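Local coordinates for protein predicted transcriptional regulator (Clostridium thermocellum, PDB 1XMA) that probably binds DNA as a dimeric transcriptional regulator of the PadR-like family, at residues Y41-L47 against Y117-K121. Sequence-based numbering, arbitrary orientation.
Sequences YVDTIIL and YYKQK
Helix segments 41-47 and 117-121 run at 124° to each other, their axes 9.7 Å apart at the closest point, and Thr44 lies opposite Tyr118 with CA atoms 5.6 Å apart. Small enough for this close approach, Thr44 still offers two different branches. Its methyl CG2, anti to the backbone N, reaches Tyr118 CD1 at 3.7 Å, while its carbonyl O lies in the plane of the Tyr118 ring, at the edge, where the slightly positive ring C-H groups suit an oxygen. The other branch, OG1, lies over the aliphatic part of Lys121, 3.3 Å from CB, and hydrogen-bonds to a water at 2.7 Å. The same water bonds Tyr117 OH at 3.1 Å, so a single molecule links the hydroxyls of the two helices. Tyr117 can reach it because its CG stands anti to the backbone N (chi1 170°), which swings the side chain across toward Asp43 and Leu47. Branched and apolar, Leu47 sets CD1 against the edge of that ring, whereas the methylenes of Lys121, bent at chi2, lie against both Thr44 and Tyr117, CG 3.8 Å above the ring plane and toward the rim. These helices belong to a winged-helix fold, as expected of PadR-like regulators: helix 35-52 is the first of the modelled chain, and helix 112-135 follows the last wing strand and extends toward the partner subunit. Tyr118 takes part in that dimer, its OH hydrogen-bonded to Phe135 O and Lys137 N of the second subunit. Asp43 turns its CB to the hydroxyl end of Tyr117, and its OD1 forms a salt bridge with Arg85 of helix 76-88, which balances the charge of this buried residue. At the N-terminal end of segment 41-47, Tyr41 turns its ring edge to Lys121 O, with CE1 at 3.6 Å, its C-H groups suiting the carbonyl, and packs edge-to-face with Trp125.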
ATOM      1  N   TYR B  41      -1.875  -2.000   6.405  1.00 24.00           N
ATOM      2  CA  TYR B  41      -2.729  -1.167   7.286  1.00 24.19           C
ATOM      3  C   TYR B  41      -3.799  -1.857   8.114  1.00 22.91           C
ATOM      4  O   TYR B  41      -4.493  -1.206   8.886  1.00 27.48           O
ATOM      5  CB  TYR B  41      -3.257   0.062   6.529  1.00 24.83           C
ATOM      6  CG  TYR B  41      -2.098   1.003   6.280  1.00 27.79           C
ATOM      7  CD1 TYR B  41      -1.670   1.891   7.277  1.00 26.52           C
ATOM      8  CD2 TYR B  41      -1.376   0.952   5.079  1.00 26.21           C
ATOM      9  CE1 TYR B  41      -0.565   2.724   7.073  1.00 28.71           C
ATOM     10  CE2 TYR B  41      -0.270   1.779   4.864  1.00 28.14           C
ATOM     11  CZ  TYR B  41       0.125   2.663   5.858  1.00 28.04           C
ATOM     12  OH  TYR B  41       1.197   3.480   5.641  1.00 27.57           O
ATOM     13  N   VAL B  42      -3.887  -3.180   7.983  1.00 23.92           N
ATOM     14  CA  VAL B  42      -4.853  -4.001   8.703  1.00 23.89           C
ATOM     15  C   VAL B  42      -4.853  -3.660  10.183  1.00 23.50           C
ATOM     16  O   VAL B  42      -5.900  -3.269  10.746  1.00 26.05           O
ATOM     17  CB  VAL B  42      -4.598  -5.574   8.412  1.00 27.32           C
ATOM     18  CG1 VAL B  42      -5.082  -6.492   9.539  1.00 22.99           C
ATOM     19  CG2 VAL B  42      -5.245  -5.969   7.133  1.00 26.97           C
ATOM     20  N   ASP B  43      -3.681  -3.773  10.814  1.00 24.90           N
ATOM     21  CA  ASP B  43      -3.541  -3.513  12.261  1.00 24.74           C
ATOM     22  C   ASP B  43      -3.944  -2.101  12.639  1.00 23.13           C
ATOM     23  O   ASP B  43      -4.618  -1.887  13.662  1.00 23.05           O
ATOM     24  CB  ASP B  43      -2.120  -3.783  12.724  1.00 24.03           C
ATOM     25  CG  ASP B  43      -1.733  -5.253  12.587  1.00 27.67           C
ATOM     26  OD1 ASP B  43      -2.530  -6.047  12.069  1.00 30.23           O
ATOM     27  OD2 ASP B  43      -0.625  -5.618  12.991  1.00 29.69           O
ATOM     28  N   THR B  44      -3.513  -1.140  11.823  1.00 19.31           N
ATOM     29  CA  THR B  44      -3.820   0.273  12.035  1.00 18.58           C
ATOM     30  C   THR B  44      -5.332   0.537  11.922  1.00 18.90           C
ATOM     31  O   THR B  44      -5.875   1.290  12.709  1.00 21.39           O
ATOM     32  CB  THR B  44      -3.041   1.145  11.023  1.00 22.44           C
ATOM     33  OG1 THR B  44      -1.644   0.812  11.099  1.00 21.81           O
ATOM     34  CG2 THR B  44      -3.257   2.658  11.288  1.00 20.47           C
ATOM     35  N   ILE B  45      -5.991  -0.102  10.944  1.00 18.52           N
ATOM     36  CA  ILE B  45      -7.455  -0.057  10.798  1.00 19.49           C
ATOM     37  C   ILE B  45      -8.210  -0.662  12.017  1.00 20.65           C
ATOM     38  O   ILE B  45      -9.205  -0.128  12.458  1.00 24.18           O
ATOM     39  CB  ILE B  45      -7.903  -0.769   9.453  1.00 19.11           C
ATOM     40  CG1 ILE B  45      -7.434   0.034   8.228  1.00 18.21           C
ATOM     41  CG2 ILE B  45      -9.412  -1.073   9.454  1.00 18.12           C
ATOM     42  CD1 ILE B  45      -7.760  -0.598   6.858  1.00 16.53           C
ATOM     43  N   ILE B  46      -7.726  -1.784  12.541  1.00 22.97           N
ATOM     44  CA  ILE B  46      -8.301  -2.405  13.739  1.00 23.07           C
ATOM     45  C   ILE B  46      -8.085  -1.554  14.977  1.00 23.72           C
ATOM     46  O   ILE B  46      -9.000  -1.397  15.782  1.00 25.82           O
ATOM     47  CB  ILE B  46      -7.757  -3.835  13.992  1.00 23.48           C
ATOM     48  CG1 ILE B  46      -8.303  -4.801  12.924  1.00 24.49           C
ATOM     49  CG2 ILE B  46      -8.142  -4.312  15.416  1.00 21.42           C
ATOM     50  CD1 ILE B  46      -7.443  -6.033  12.688  1.00 24.44           C
ATOM     51  N   LEU B  47      -6.886  -0.985  15.107  1.00 21.82           N
ATOM     52  CA  LEU B  47      -6.572  -0.045  16.180  1.00 19.46           C
ATOM     53  C   LEU B  47      -7.434   1.211  16.122  1.00 22.08           C
ATOM     54  O   LEU B  47      -7.888   1.729  17.158  1.00 21.91           O
ATOM     55  CB  LEU B  47      -5.087   0.333  16.128  1.00 19.68           C
ATOM     56  CG  LEU B  47      -4.094  -0.788  16.461  1.00 20.72           C
ATOM     57  CD1 LEU B  47      -2.686  -0.292  16.284  1.00 20.83           C
ATOM     58  CD2 LEU B  47      -4.318  -1.359  17.894  1.00 19.50           C
ATOM     59  N   TYR B 117       1.733   3.200  18.350  1.00 32.21           N
ATOM     60  CA  TYR B 117       1.928   2.490  17.091  1.00 30.39           C
ATOM     61  C   TYR B 117       0.994   3.035  15.999  1.00 32.55           C
ATOM     62  O   TYR B 117       1.402   3.192  14.831  1.00 31.20           O
ATOM     63  CB  TYR B 117       1.721   1.005  17.276  1.00 29.01           C
ATOM     64  CG  TYR B 117       1.665   0.182  15.981  1.00 28.76           C
ATOM     65  CD1 TYR B 117       0.447  -0.186  15.437  1.00 26.21           C
ATOM     66  CD2 TYR B 117       2.841  -0.256  15.332  1.00 31.36           C
ATOM     67  CE1 TYR B 117       0.362  -0.949  14.288  1.00 28.93           C
ATOM     68  CE2 TYR B 117       2.775  -1.049  14.145  1.00 29.90           C
ATOM     69  CZ  TYR B 117       1.515  -1.388  13.641  1.00 30.53           C
ATOM     70  OH  TYR B 117       1.373  -2.143  12.485  1.00 31.00           O
ATOM     71  N   TYR B 118      -0.254   3.309  16.382  1.00 32.24           N
ATOM     72  CA  TYR B 118      -1.242   3.878  15.478  1.00 31.65           C
ATOM     73  C   TYR B 118      -0.774   5.233  14.921  1.00 33.67           C
ATOM     74  O   TYR B 118      -0.878   5.488  13.708  1.00 32.91           O
ATOM     75  CB  TYR B 118      -2.602   4.021  16.196  1.00 29.27           C
ATOM     76  CG  TYR B 118      -3.621   4.812  15.397  1.00 29.23           C
ATOM     77  CD1 TYR B 118      -4.418   4.189  14.424  1.00 28.72           C
ATOM     78  CD2 TYR B 118      -3.771   6.197  15.592  1.00 26.51           C
ATOM     79  CE1 TYR B 118      -5.351   4.944  13.662  1.00 28.12           C
ATOM     80  CE2 TYR B 118      -4.689   6.933  14.867  1.00 27.23           C
ATOM     81  CZ  TYR B 118      -5.476   6.303  13.897  1.00 28.52           C
ATOM     82  OH  TYR B 118      -6.380   7.052  13.178  1.00 29.79           O
ATOM     83  N   LYS B 119      -0.256   6.097  15.800  1.00 34.50           N
ATOM     84  CA  LYS B 119       0.169   7.450  15.382  1.00 36.45           C
ATOM     85  C   LYS B 119       1.380   7.422  14.438  1.00 34.12           C
ATOM     86  O   LYS B 119       1.455   8.221  13.493  1.00 32.74           O
ATOM     87  CB  LYS B 119       0.435   8.352  16.593  1.00 38.82           C
ATOM     88  CG  LYS B 119      -0.820   8.724  17.362  1.00 41.38           C
ATOM     89  CD  LYS B 119      -0.591   9.925  18.259  1.00 46.31           C
ATOM     90  CE  LYS B 119       0.036   9.534  19.595  1.00 48.05           C
ATOM     91  NZ  LYS B 119      -0.177  10.602  20.635  1.00 50.00           N
ATOM     92  N   GLN B 120       2.304   6.495  14.700  1.00 30.13           N
ATOM     93  CA  GLN B 120       3.443   6.241  13.828  1.00 34.52           C
ATOM     94  C   GLN B 120       2.981   5.800  12.434  1.00 32.73           C
ATOM     95  O   GLN B 120       3.471   6.294  11.413  1.00 27.53           O
ATOM     96  CB  GLN B 120       4.372   5.167  14.430  1.00 36.34           C
ATOM     97  CG  GLN B 120       5.724   5.056  13.677  1.00 44.91           C
ATOM     98  CD  GLN B 120       6.423   3.695  13.825  1.00 47.05           C
ATOM     99  OE1 GLN B 120       7.496   3.593  14.458  1.00 50.82           O
ATOM    100  NE2 GLN B 120       5.830   2.638  13.223  1.00 50.53           N
ATOM    101  N   LYS B 121       2.037   4.858  12.403  1.00 31.13           N
ATOM    102  CA  LYS B 121       1.514   4.333  11.147  1.00 29.76           C
ATOM    103  C   LYS B 121       0.688   5.375  10.396  1.00 27.94           C
ATOM    104  O   LYS B 121       0.657   5.375   9.172  1.00 26.52           O
ATOM    105  CB  LYS B 121       0.713   3.054  11.409  1.00 31.13           C
ATOM    106  CG  LYS B 121       1.594   1.843  11.678  1.00 29.34           C
ATOM    107  CD  LYS B 121       1.877   1.137  10.376  1.00 34.15           C
ATOM    108  CE  LYS B 121       3.210   0.440  10.405  1.00 36.14           C
ATOM    109  NZ  LYS B 121       3.488  -0.187   9.079  1.00 40.74           N
TER
HETATM  110  O   HOH W   1      -0.679  -1.533  10.275  1.00 24.42           O